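Local coordinates for NAD-dependent epimerase/dehydratase (Methanobrevibacter ruminantium, PDB 6DNT), which probably interconverts UDP-N-acetylglucosamine and its C4 epimer with the help of bound NAD, and can also hold UDP-N-acetylmuramic acid, at residues 187-192 and 197-202; 158-163 and 167-172; 50-55 and 252-257; 261-266 and 317-322. All coordinates share one frame; numbering follows the deposited sequence. Where two conformers were deposited one is given.

Contact 1 of 4, residues 187-192 and 197-202; sequences YLKSFH and LDYVAL
Leu188 and Tyr199 face each other where helix 187-192 runs nearly antiparallel to strand 199-202, their short axes 167° apart and 9.3 Å at closest approach. The chain turns back sharply between them, and the CA atoms of His192 and Leu197 come within 4.4 Å. Leu197 N gives a weak hydrogen bond to Phe191 O, while a water donates to both Leu188 O and Leu197 O and stitches the two backbones together. The Tyr199 ring is the main surface: CB of Leu188 sits over the centre of one face, 3.8 Å from the centroid, as a CH-pi contact. With its CG lodged between the backbone N and the carbonyl carbon (chi1 75°), Tyr199 turns its ring to the helix, and its OH ends 3.7 Å from Lys189 CA. At the ring's edge lies His192 CB. His192 CG stands anti to the backbone N, which brings ND1 within reach of Leu197 O; ND1 donates to that oxygen at 3.1 Å, in the plane of the imidazole but from above the carbonyl plane. Asp198 OD1 also approaches the imidazole edge, 3.3 Å from CE1. Beyond the segments, Leu188 rests on Phe137 of helix 122-142, and Phe191 packs on Pro176 of the second subunit. This is the helix-to-strand half of a beta-alpha-beta crossover in the Rossmann-type fold, in which helix 176-195 leads into sheet strand 199-208.

Contact 2 of 4, residues 158-163 and 167-172; sequences GENPNM and ESENFL
An Asx turn in the surface loop between strand 147-153 and helix 176-195 supplies this contact: Asn160 OD1 accepts from Asn162 N at 2.8 Å, and Asn162 is itself the centre of an inverse gamma turn. The same two asparagines grip Glu169. Asn160 ND2 donates to Glu169 OE1 at 2.9 Å, nearly straight at 167°, and Asn162 ND2 reaches that oxygen at 3.3 Å. Both arrive from one face of the carboxylate, above its plane, although each bond lies in the plane of its own amide. The Glu169 chain is bent about its CB-CG bond (chi2 -66°), bringing OE1 round to the pair. A lysine in its place would probably leave both amide N-H groups without their shared acceptor and Asn162 freer to turn. A water lies 2.7 Å from Glu169 OE2. At the other end Gly158 CA makes a CA-H...O contact of 3.1 Å with Leu172 O, where a side-chain CB would clash. Leu172 also packs on Lys189 of the second subunit. Here a long surface loop folds back on itself, held through Glu169 at one end and Gly158 at the other, with Gly158 about 10 Å (nearest atoms) from the bound UDP-N-acetylmuramic acid.

Contact 3 of 4, residues 50-55 and 252-257; sequences SHIVDA and EIAKAN
Ile52 and Ala254 meet where helices 50-55 and 252-257 cross at -61°, their axes 8.8 Å apart and the two CA atoms only 4.9 Å from each other. Helix 47-56 begins within what is probably the glycine-rich motif (Gly44, Gly46, Gly49) of the NAD-binding Rossmann-type fold, and it leans here on helix 250-262 from much later in the chain. The small side chain of Ala254 allows this close approach: its CB points toward the other helix, meeting Ile52 CG1 at 3.7 Å and lying 4.0 Å from His51 O. Ile52 carries most of the rest. Its CG1 branch is anti to the carbonyl carbon (chi1 -67°) and runs on to CD1, which meets the Asn257 amide with the two side chains at about a right angle. His51 adds its CB beside that of Ala254, while its NE2 turns away to Pro210 O. The Ile52 side chain also comes within about 4 Å (nearest atoms) of those of Leu109 and Ile48, which bind NAD. The Asn257 amide has polar bonds on its own side, since ND2 donates to Ile253 O and also bonds Tyr204 OH on strand 199-208. A leucine here would probably leave Tyr204 OH without this partner and Ile253 O without its side-chain donor. Asn257 ND2 reaches Ile253 O at 3.0 Å from above the carbonyl plane, across from Asn257 N on the opposite face, and Ile52 CD1 lies 3.5 Å from Asn257 CG.

Contact 4 of 4, residues 261-266 and 317-322; sequences AESDYN and DKISFK
Lys318 lays its aliphatic chain over the ring of Tyr265. CB sits over one face, offset toward the rim, 3.9 Å from the centroid and 15° off the ring normal, a CH-pi contact. CG moves along to CE1 at 3.8 Å, and CD lies 3.9 Å from CD1. CE is the last carbon in touch, 4.1 Å from CE1. The bend at chi2 lays the chain along the CD1-CE1 side, and the one at chi4 sets the direction of NZ, which bonds Asn315 OD1. The tyrosine meets this chain because its CG stands anti to the backbone N (chi1 179°). Near the base of Tyr265 the backbone is tied by Ser263, whose OG donates to Lys318 O at 3.1 Å, tilted 24° from the carbonyl plane. That same OG accepts from Tyr265 N at 2.9 Å, an ST turn, so one hydroxyl both shapes its own loop and holds the other. Ser263 CB also touches Ile319 CG2. The 261-266 segment leaves the end of helix 250-262 and heads for strand 267-271; Lys147 NZ, at the start of strand 147-153, holds Ser263 O and Tyr265 O, while Phe321 of the partner segment packs on helix 250-262.

Contacts 2 and 1 follow one another along the chain; contact 3 spans both, since residues 50-55 come before them and residues 252-257 after, and contact 4 follows. Contacts 3 and 4 share helix 250-262, their centres 15 Å apart, and Phe321 packs against Glu252, Lys255 and Ala256. Contacts 1 and 4 have centres 14 Å apart and touch, Asn266 OD1 probably bonding Tyr199 N at 3.0 Å beside strand 199-208. That strand also brings Leu202 onto Asn257 of contact 3. Contact 2 touches none of the others, its nearest atoms about 7 Å from contacts 1 and 4. Contacts 1 and 2 both lie at the interface with the second subunit.

Contact 1 of 4, residues 187-192 and 197-202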
loop_
_atom_site.group_PDB
_atom_site.type_symbol
_atom_site.label_atom_id
_atom_site.label_comp_id
_atom_site.label_asym_id
_atom_site.label_seq_id
_atom_site.Cartn_x
_atom_site.Cartn_y
_atom_site.Cartn_z
ATOM N N TYR A 187 2.861 2.673 4.804
ATOM C CA TYR A 187 4.152 2.414 5.440
ATOM C C TYR A 187 4.460 3.467 6.499
ATOM O O TYR A 187 4.956 3.122 7.591
ATOM C CB TYR A 187 5.279 2.341 4.428
ATOM C CG TYR A 187 5.651 0.960 3.965
ATOM C CD1 TYR A 187 5.857 -0.087 4.872
ATOM C CD2 TYR A 187 5.878 0.710 2.621
ATOM C CE1 TYR A 187 6.249 -1.337 4.441
ATOM C CE2 TYR A 187 6.281 -0.538 2.179
ATOM C CZ TYR A 187 6.462 -1.562 3.107
ATOM O OH TYR A 187 6.899 -2.794 2.721
ATOM N N LEU A 188 4.180 4.740 6.202
ATOM C CA LEU A 188 4.461 5.798 7.181
ATOM C C LEU A 188 3.655 5.590 8.459
ATOM O O LEU A 188 4.201 5.696 9.559
ATOM C CB LEU A 188 4.224 7.186 6.595
ATOM C CG LEU A 188 5.311 7.622 5.615
ATOM C CD1 LEU A 188 4.856 8.820 4.784
ATOM C CD2 LEU A 188 6.625 7.929 6.317
ATOM N N LYS A 189 2.379 5.264 8.314
ATOM C CA LYS A 189 1.547 4.932 9.479
ATOM C C LYS A 189 2.192 3.788 10.273
ATOM O O LYS A 189 2.367 3.890 11.502
ATOM C CB LYS A 189 0.112 4.603 9.039
ATOM C CG LYS A 189 -0.790 4.030 10.124
ATOM C CD LYS A 189 -0.919 4.947 11.334
ATOM C CE LYS A 189 -1.825 4.305 12.380
ATOM N NZ LYS A 189 -2.098 5.262 13.480
ATOM N N SER A 190 2.599 2.727 9.586
ATOM C CA SER A 190 3.183 1.581 10.267
ATOM C C SER A 190 4.520 1.912 10.931
ATOM O O SER A 190 4.855 1.335 11.974
ATOM C CB SER A 190 3.328 0.388 9.324
ATOM O OG SER A 190 4.439 0.492 8.449
ATOM N N PHE A 191 5.289 2.811 10.328
ATOM C CA PHE A 191 6.574 3.235 10.906
ATOM C C PHE A 191 6.369 4.137 12.129
ATOM O O PHE A 191 7.183 4.106 13.053
ATOM C CB PHE A 191 7.464 3.898 9.849
ATOM C CG PHE A 191 8.313 2.934 9.068
ATOM C CD1 PHE A 191 7.772 1.775 8.531
ATOM C CD2 PHE A 191 9.663 3.191 8.861
ATOM C CE1 PHE A 191 8.562 0.887 7.811
ATOM C CE2 PHE A 191 10.460 2.300 8.157
ATOM C CZ PHE A 191 9.902 1.148 7.623
ATOM N N HIS A 192 5.295 4.929 12.131
ATOM C CA HIS A 192 4.930 5.699 13.315
ATOM C C HIS A 192 4.608 4.754 14.471
ATOM O O HIS A 192 5.123 4.913 15.580
ATOM C CB HIS A 192 3.774 6.645 13.025
ATOM C CG HIS A 192 3.360 7.451 14.213
ATOM N ND1 HIS A 192 4.061 8.554 14.643
ATOM C CD2 HIS A 192 2.324 7.306 15.068
ATOM C CE1 HIS A 192 3.476 9.054 15.717
ATOM N NE2 HIS A 192 2.419 8.315 15.995
ATOM N N LEU A 197 8.353 7.015 14.276
ATOM C CA LEU A 197 8.720 8.000 13.264
ATOM C C LEU A 197 7.560 8.961 13.031
ATOM O O LEU A 197 6.457 8.536 12.741
ATOM C CB LEU A 197 9.098 7.309 11.956
ATOM C CG LEU A 197 9.517 8.206 10.783
ATOM C CD1 LEU A 197 10.782 8.978 11.129
ATOM C CD2 LEU A 197 9.743 7.371 9.527
ATOM N N ASP A 198 7.814 10.256 13.167
ATOM C CA ASP A 198 6.794 11.264 12.945
ATOM C C ASP A 198 6.782 11.675 11.479
ATOM O O ASP A 198 7.822 11.721 10.833
ATOM C CB ASP A 198 7.051 12.468 13.850
ATOM C CG ASP A 198 6.754 12.161 15.319
ATOM O OD1 ASP A 198 6.040 11.172 15.615
ATOM O OD2 ASP A 198 7.259 12.911 16.173
ATOM N N TYR A 199 5.598 11.960 10.963
ATOM C CA TYR A 199 5.446 12.221 9.536
ATOM C C TYR A 199 4.193 13.020 9.246
ATOM O O TYR A 199 3.236 12.986 10.013
ATOM C CB TYR A 199 5.377 10.903 8.743
ATOM C CG TYR A 199 4.032 10.216 8.893
ATOM C CD1 TYR A 199 3.768 9.422 9.985
ATOM C CD2 TYR A 199 3.006 10.418 7.969
ATOM C CE1 TYR A 199 2.534 8.814 10.156
ATOM C CE2 TYR A 199 1.769 9.834 8.136
ATOM C CZ TYR A 199 1.538 9.020 9.223
ATOM O OH TYR A 199 0.309 8.407 9.392
ATOM N N VAL A 200 4.210 13.719 8.116
ATOM C CA VAL A 200 2.990 14.204 7.493
ATOM C C VAL A 200 3.024 13.749 6.041
ATOM O O VAL A 200 4.043 13.903 5.372
ATOM C CB VAL A 200 2.841 15.731 7.560
ATOM C CG1 VAL A 200 1.746 16.205 6.611
ATOM C CG2 VAL A 200 2.531 16.200 8.982
ATOM N N ALA A 201 1.917 13.175 5.577
ATOM C CA ALA A 201 1.733 12.853 4.180
ATOM C C ALA A 201 0.799 13.910 3.616
ATOM O O ALA A 201 -0.287 14.144 4.149
ATOM C CB ALA A 201 1.137 11.462 4.039
ATOM N N LEU A 202 1.224 14.562 2.548
ATOM C CA LEU A 202 0.447 15.644 1.946
ATOM C C LEU A 202 -0.167 15.163 0.631
ATOM O O LEU A 202 0.554 14.816 -0.297
ATOM C CB LEU A 202 1.349 16.853 1.713
ATOM C CG LEU A 202 1.926 17.508 2.976
ATOM C CD1 LEU A 202 2.992 18.524 2.620
ATOM C CD2 LEU A 202 0.836 18.153 3.827
HETATM O O HOH W 1 6.546 7.370 9.867
#

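Contact 2 of 4, residues 158-163 and 167-172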
loop_
_atom_site.group_PDB
_atom_site.type_symbol
_atom_site.label_atom_id
_atom_site.label_comp_id
_atom_site.label_asym_id
_atom_site.label_seq_id
_atom_site.Cartn_x
_atom_site.Cartn_y
_atom_site.Cartn_z
ATOM N N GLY A 158 -9.129 7.953 -6.191
ATOM C CA GLY A 158 -9.800 7.433 -7.384
ATOM C C GLY A 158 -11.022 8.250 -7.754
ATOM O O GLY A 158 -11.053 9.463 -7.557
ATOM N N GLU A 159 -12.036 7.571 -8.265
ATOM C CA GLU A 159 -13.259 8.208 -8.738
ATOM C C GLU A 159 -14.261 8.187 -7.596
ATOM O O GLU A 159 -15.069 7.271 -7.481
ATOM C CB GLU A 159 -13.780 7.481 -9.980
ATOM C CG GLU A 159 -14.889 8.243 -10.693
ATOM C CD GLU A 159 -15.454 7.514 -11.898
ATOM O OE1 GLU A 159 -16.322 8.101 -12.573
ATOM O OE2 GLU A 159 -15.057 6.360 -12.169
ATOM N N ASN A 160 -14.199 9.202 -6.749
ATOM C CA ASN A 160 -15.005 9.254 -5.534
ATOM C C ASN A 160 -15.948 10.435 -5.658
ATOM O O ASN A 160 -15.500 11.580 -5.770
ATOM C CB ASN A 160 -14.100 9.393 -4.301
ATOM C CG ASN A 160 -14.861 9.271 -2.983
ATOM O OD1 ASN A 160 -16.033 9.642 -2.880
ATOM N ND2 ASN A 160 -14.187 8.757 -1.964
ATOM N N PRO A 161 -17.267 10.172 -5.635
ATOM C CA PRO A 161 -18.228 11.263 -5.767
ATOM C C PRO A 161 -18.473 12.076 -4.488
ATOM O O PRO A 161 -19.164 13.091 -4.548
ATOM C CB PRO A 161 -19.503 10.527 -6.192
ATOM C CG PRO A 161 -19.417 9.229 -5.475
ATOM C CD PRO A 161 -17.945 8.875 -5.453
ATOM N N ASN A 162 -17.919 11.669 -3.348
ATOM C CA ASN A 162 -18.203 12.336 -2.065
ATOM C C ASN A 162 -17.355 13.586 -1.857
ATOM O O ASN A 162 -16.532 13.668 -0.941
ATOM C CB ASN A 162 -18.001 11.361 -0.907
ATOM C CG ASN A 162 -18.816 10.102 -1.072
ATOM O OD1 ASN A 162 -19.975 10.163 -1.483
ATOM N ND2 ASN A 162 -18.213 8.950 -0.784
ATOM N N MET A 163 -17.599 14.586 -2.694
ATOM C CA MET A 163 -16.852 15.823 -2.664
ATOM C C MET A 163 -17.577 16.848 -1.787
ATOM O O MET A 163 -18.811 16.792 -1.697
ATOM C CB MET A 163 -16.667 16.351 -4.086
ATOM C CG MET A 163 -15.563 15.620 -4.834
ATOM S SD MET A 163 -15.591 15.966 -6.597
ATOM C CE MET A 163 -16.941 14.895 -7.095
ATOM N N GLU A 167 -10.053 13.525 4.032
ATOM C CA GLU A 167 -8.923 12.597 4.143
ATOM C C GLU A 167 -9.341 11.218 4.628
ATOM O O GLU A 167 -8.673 10.238 4.336
ATOM C CB GLU A 167 -7.831 13.149 5.063
ATOM C CG GLU A 167 -7.105 14.374 4.515
ATOM C CD GLU A 167 -7.728 15.705 4.917
ATOM O OE1 GLU A 167 -8.878 15.734 5.440
ATOM O OE2 GLU A 167 -7.059 16.737 4.694
ATOM N N SER A 168 -10.451 11.144 5.351
ATOM C CA SER A 168 -10.996 9.875 5.839
ATOM C C SER A 168 -11.599 8.948 4.783
ATOM O O SER A 168 -11.942 7.818 5.103
ATOM C CB SER A 168 -12.050 10.162 6.920
ATOM O OG SER A 168 -13.049 11.038 6.421
ATOM N N GLU A 169 -11.773 9.409 3.539
ATOM C CA GLU A 169 -12.241 8.528 2.477
ATOM C C GLU A 169 -11.284 7.338 2.299
ATOM O O GLU A 169 -10.071 7.465 2.504
ATOM C CB GLU A 169 -12.405 9.283 1.151
ATOM C CG GLU A 169 -13.483 10.371 1.139
ATOM C CD GLU A 169 -14.905 9.842 1.301
ATOM O OE1 GLU A 169 -15.266 8.830 0.675
ATOM O OE2 GLU A 169 -15.669 10.466 2.058
ATOM N N ASN A 170 -11.838 6.186 1.947
ATOM C CA ASN A 170 -11.039 5.015 1.623
ATOM C C ASN A 170 -10.229 5.255 0.356
ATOM O O ASN A 170 -10.579 6.087 -0.482
ATOM C CB ASN A 170 -11.928 3.789 1.409
ATOM C CG ASN A 170 -12.468 3.223 2.710
ATOM O OD1 ASN A 170 -13.667 3.034 2.859
ATOM N ND2 ASN A 170 -11.579 2.928 3.644
ATOM N N PHE A 171 -9.135 4.524 0.234
ATOM C CA PHE A 171 -8.375 4.499 -1.006
ATOM C C PHE A 171 -9.142 3.769 -2.106
ATOM O O PHE A 171 -9.746 2.705 -1.867
ATOM C CB PHE A 171 -7.058 3.749 -0.811
ATOM C CG PHE A 171 -6.097 4.390 0.152
ATOM C CD1 PHE A 171 -5.682 5.709 -0.006
ATOM C CD2 PHE A 171 -5.540 3.649 1.186
ATOM C CE1 PHE A 171 -4.759 6.282 0.850
ATOM C CE2 PHE A 171 -4.614 4.220 2.049
ATOM C CZ PHE A 171 -4.226 5.538 1.895
ATOM N N LEU A 172 -9.087 4.306 -3.319
ATOM C CA LEU A 172 -9.667 3.643 -4.498
ATOM C C LEU A 172 -8.725 3.828 -5.675
ATOM O O LEU A 172 -9.079 4.464 -6.671
ATOM C CB LEU A 172 -11.049 4.220 -4.850
ATOM C CG LEU A 172 -12.262 3.896 -4.001
ATOM C CD1 LEU A 172 -13.474 4.707 -4.497
ATOM C CD2 LEU A 172 -12.539 2.400 -4.043
HETATM O O HOH W 2 -12.049 4.517 -8.413
HETATM O O HOH W 3 -11.903 7.318 -2.280
HETATM O O HOH W 4 -15.466 13.108 1.633
#

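Contact 3 of 4, residues 50-55 and 252-257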
loop_
_atom_site.group_PDB
_atom_site.type_symbol
_atom_site.label_atom_id
_atom_site.label_comp_id
_atom_site.label_asym_id
_atom_site.label_seq_id
_atom_site.Cartn_x
_atom_site.Cartn_y
_atom_site.Cartn_z
ATOM N N SER A 50 12.268 21.876 -6.180
ATOM C CA SER A 50 13.113 23.060 -6.379
ATOM C C SER A 50 12.556 24.291 -5.668
ATOM O O SER A 50 13.312 25.102 -5.163
ATOM C CB SER A 50 13.357 23.345 -7.872
ATOM O OG SER A 50 12.154 23.719 -8.537
ATOM N N HIS A 51 11.235 24.420 -5.598
ATOM C CA HIS A 51 10.622 25.537 -4.888
ATOM C C HIS A 51 10.765 25.410 -3.381
ATOM O O HIS A 51 10.868 26.422 -2.698
ATOM C CB HIS A 51 9.141 25.707 -5.285
ATOM C CG HIS A 51 8.960 26.220 -6.680
ATOM N ND1 HIS A 51 9.091 27.552 -7.002
ATOM C CD2 HIS A 51 8.702 25.577 -7.844
ATOM C CE1 HIS A 51 8.892 27.715 -8.298
ATOM N NE2 HIS A 51 8.652 26.532 -8.833
ATOM N N ILE A 52 10.771 24.178 -2.863
ATOM C CA ILE A 52 11.022 23.932 -1.438
ATOM C C ILE A 52 12.470 24.287 -1.097
ATOM O O ILE A 52 12.715 24.975 -0.096
ATOM C CB ILE A 52 10.676 22.494 -1.019
ATOM C CG1 ILE A 52 9.158 22.290 -1.116
ATOM C CG2 ILE A 52 11.188 22.203 0.401
ATOM C CD1 ILE A 52 8.736 20.847 -1.189
ATOM N N VAL A 53 13.402 23.832 -1.927
ATOM C CA VAL A 53 14.813 24.177 -1.748
ATOM C C VAL A 53 14.981 25.691 -1.737
ATOM O O VAL A 53 15.639 26.212 -0.853
ATOM C CB VAL A 53 15.746 23.545 -2.800
ATOM C CG1 VAL A 53 17.189 24.024 -2.581
ATOM C CG2 VAL A 53 15.697 22.029 -2.717
ATOM N N ASP A 54 14.380 26.387 -2.706
ATOM C CA ASP A 54 14.487 27.861 -2.767
ATOM C C ASP A 54 14.048 28.515 -1.467
ATOM O O ASP A 54 14.657 29.491 -1.021
ATOM C CB ASP A 54 13.642 28.442 -3.909
ATOM C CG ASP A 54 14.219 28.188 -5.296
ATOM O OD1 ASP A 54 15.401 27.805 -5.467
ATOM O OD2 ASP A 54 13.456 28.397 -6.265
ATOM N N ALA A 55 12.979 27.999 -0.873
ATOM C CA ALA A 55 12.387 28.607 0.313
ATOM C C ALA A 55 13.189 28.345 1.590
ATOM O O ALA A 55 13.072 29.101 2.562
ATOM C CB ALA A 55 10.959 28.131 0.483
ATOM N N GLU A 252 2.567 27.519 -2.870
ATOM C CA GLU A 252 1.719 27.158 -1.750
ATOM C C GLU A 252 2.027 25.740 -1.266
ATOM O O GLU A 252 2.020 25.483 -0.073
ATOM C CB GLU A 252 0.237 27.285 -2.112
ATOM C CG GLU A 252 -0.197 28.685 -2.519
ATOM C CD GLU A 252 -0.388 29.617 -1.328
ATOM O OE1 GLU A 252 0.504 29.691 -0.468
ATOM O OE2 GLU A 252 -1.433 30.302 -1.252
ATOM N N ILE A 253 2.305 24.834 -2.194
ATOM C CA ILE A 253 2.734 23.474 -1.839
ATOM C C ILE A 253 4.038 23.520 -1.025
ATOM O O ILE A 253 4.170 22.815 -0.020
ATOM C CB ILE A 253 2.928 22.587 -3.087
ATOM C CG1 ILE A 253 1.596 22.380 -3.829
ATOM C CG2 ILE A 253 3.531 21.239 -2.697
ATOM C CD1 ILE A 253 0.507 21.693 -3.030
ATOM N N ALA A 254 4.980 24.356 -1.455
ATOM C CA ALA A 254 6.234 24.523 -0.730
ATOM C C ALA A 254 5.989 25.019 0.699
ATOM O O ALA A 254 6.541 24.461 1.655
ATOM C CB ALA A 254 7.178 25.440 -1.485
ATOM N N LYS A 255 5.127 26.028 0.848
ATOM C CA LYS A 255 4.743 26.518 2.182
ATOM C C LYS A 255 4.136 25.415 3.061
ATOM O O LYS A 255 4.506 25.262 4.235
ATOM C CB LYS A 255 3.757 27.687 2.086
ATOM C CG LYS A 255 4.407 29.020 1.769
ATOM C CD LYS A 255 3.398 30.164 1.866
ATOM C CE LYS A 255 3.945 31.450 1.255
ATOM N NZ LYS A 255 2.973 32.573 1.408
ATOM N N ALA A 256 3.213 24.642 2.492
ATOM C CA ALA A 256 2.584 23.530 3.214
ATOM C C ALA A 256 3.613 22.503 3.678
ATOM O O ALA A 256 3.493 21.964 4.769
ATOM C CB ALA A 256 1.512 22.865 2.351
ATOM N N ASN A 257 4.616 22.239 2.844
ATOM C CA ASN A 257 5.683 21.319 3.219
ATOM C C ASN A 257 6.423 21.822 4.453
ATOM O O ASN A 257 6.628 21.080 5.422
ATOM C CB ASN A 257 6.671 21.119 2.063
ATOM C CG ASN A 257 6.317 19.933 1.200
ATOM O OD1 ASN A 257 6.887 18.865 1.363
ATOM N ND2 ASN A 257 5.363 20.108 0.294
#

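Contact 4 of 4, residues 261-266 and 317-322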
loop_
_atom_site.group_PDB
_atom_site.type_symbol
_atom_site.label_atom_id
_atom_site.label_comp_id
_atom_site.label_asym_id
_atom_site.label_seq_id
_atom_site.Cartn_x
_atom_site.Cartn_y
_atom_site.Cartn_z
ATOM N N ALA A 261 6.551 20.356 8.434
ATOM C CA ALA A 261 7.788 19.983 9.114
ATOM C C ALA A 261 7.823 20.570 10.516
ATOM O O ALA A 261 8.273 19.912 11.453
ATOM C CB ALA A 261 9.002 20.450 8.321
ATOM N N GLU A 262 7.337 21.801 10.648
ATOM C CA GLU A 262 7.343 22.541 11.918
ATOM C C GLU A 262 6.193 22.165 12.858
ATOM O O GLU A 262 6.254 22.478 14.045
ATOM C CB GLU A 262 7.283 24.047 11.647
ATOM C CG GLU A 262 8.468 24.578 10.853
ATOM C CD GLU A 262 8.306 26.028 10.426
ATOM O OE1 GLU A 262 7.163 26.482 10.165
ATOM O OE2 GLU A 262 9.339 26.723 10.346
ATOM N N SER A 263 5.160 21.511 12.331
ATOM C CA SER A 263 3.961 21.141 13.089
ATOM C C SER A 263 4.183 19.935 13.997
ATOM O O SER A 263 5.041 19.091 13.713
ATOM C CB SER A 263 2.819 20.811 12.110
ATOM O OG SER A 263 1.638 20.359 12.776
ATOM N N ASP A 264 3.401 19.855 15.078
ATOM C CA ASP A 264 3.369 18.659 15.936
ATOM C C ASP A 264 2.416 17.581 15.415
ATOM O O ASP A 264 2.352 16.488 15.976
ATOM C CB ASP A 264 2.974 19.020 17.379
ATOM C CG ASP A 264 4.088 19.729 18.144
ATOM O OD1 ASP A 264 5.282 19.602 17.781
ATOM O OD2 ASP A 264 3.758 20.411 19.138
ATOM N N TYR A 265 1.681 17.880 14.348
ATOM C CA TYR A 265 0.711 16.949 13.797
ATOM C C TYR A 265 1.382 15.789 13.043
ATOM O O TYR A 265 2.333 16.003 12.293
ATOM C CB TYR A 265 -0.230 17.708 12.859
ATOM C CG TYR A 265 -1.261 16.841 12.200
ATOM C CD1 TYR A 265 -2.380 16.396 12.899
ATOM C CD2 TYR A 265 -1.122 16.469 10.869
ATOM C CE1 TYR A 265 -3.336 15.593 12.281
ATOM C CE2 TYR A 265 -2.059 15.666 10.254
ATOM C CZ TYR A 265 -3.159 15.238 10.948
ATOM O OH TYR A 265 -4.079 14.453 10.294
ATOM N N ASN A 266 0.886 14.575 13.264
ATOM C CA ASN A 266 1.247 13.411 12.440
ATOM C C ASN A 266 0.017 12.910 11.724
ATOM O O ASN A 266 -1.018 12.705 12.347
ATOM C CB ASN A 266 1.803 12.272 13.284
ATOM C CG ASN A 266 3.081 12.649 13.965
ATOM O OD1 ASN A 266 4.064 12.973 13.307
ATOM N ND2 ASN A 266 3.070 12.654 15.301
ATOM N N ASP A 317 -5.827 23.375 8.875
ATOM C CA ASP A 317 -5.725 23.969 10.209
ATOM C C ASP A 317 -4.716 23.232 11.088
ATOM O O ASP A 317 -4.072 23.858 11.934
ATOM C CB ASP A 317 -7.093 23.987 10.928
ATOM C CG ASP A 317 -8.169 24.732 10.151
ATOM O OD1 ASP A 317 -7.842 25.447 9.182
ATOM O OD2 ASP A 317 -9.363 24.584 10.503
ATOM N N LYS A 318 -4.551 21.927 10.873
ATOM C CA LYS A 318 -3.577 21.120 11.630
ATOM C C LYS A 318 -2.133 21.565 11.462
ATOM O O LYS A 318 -1.319 21.304 12.341
ATOM C CB LYS A 318 -3.665 19.627 11.259
ATOM C CG LYS A 318 -5.006 18.950 11.515
ATOM C CD LYS A 318 -5.353 18.940 12.995
ATOM C CE LYS A 318 -6.490 17.972 13.301
ATOM N NZ LYS A 318 -7.757 18.385 12.639
ATOM N N ILE A 319 -1.806 22.207 10.341
ATOM C CA ILE A 319 -0.467 22.753 10.116
ATOM C C ILE A 319 -0.465 24.286 10.048
ATOM O O ILE A 319 0.494 24.889 9.590
ATOM C CB ILE A 319 0.203 22.124 8.867
ATOM C CG1 ILE A 319 -0.638 22.333 7.603
ATOM C CG2 ILE A 319 0.419 20.632 9.092
ATOM C CD1 ILE A 319 0.161 22.170 6.327
ATOM N N SER A 320 -1.538 24.905 10.542
ATOM C CA SER A 320 -1.716 26.359 10.511
ATOM C C SER A 320 -1.472 26.981 9.130
ATOM O O SER A 320 -0.845 28.031 9.022
ATOM C CB SER A 320 -0.820 27.014 11.569
ATOM O OG SER A 320 -1.059 26.425 12.841
ATOM N N PHE A 321 -1.981 26.331 8.081
ATOM C CA PHE A 321 -1.829 26.846 6.725
ATOM C C PHE A 321 -3.151 27.350 6.149
ATOM O O PHE A 321 -4.136 26.624 6.120
ATOM C CB PHE A 321 -1.216 25.783 5.816
ATOM C CG PHE A 321 -0.950 26.259 4.411
ATOM C CD1 PHE A 321 -0.329 27.497 4.166
ATOM C CD2 PHE A 321 -1.289 25.464 3.325
ATOM C CE1 PHE A 321 -0.081 27.924 2.869
ATOM C CE2 PHE A 321 -1.045 25.893 2.025
ATOM C CZ PHE A 321 -0.429 27.113 1.800
ATOM N N LYS A 322 -3.151 28.608 5.711
ATOM C CA LYS A 322 -4.282 29.216 5.007
ATOM C C LYS A 322 -3.756 29.652 3.644
ATOM O O LYS A 322 -3.071 30.665 3.549
ATOM C CB LYS A 322 -4.839 30.424 5.785
ATOM C CG LYS A 322 -5.792 30.069 6.925
ATOM C CD LYS A 322 -6.299 31.304 7.682
ATOM C CE LYS A 322 -7.269 30.951 8.803
ATOM N NZ LYS A 322 -7.750 32.138 9.561
#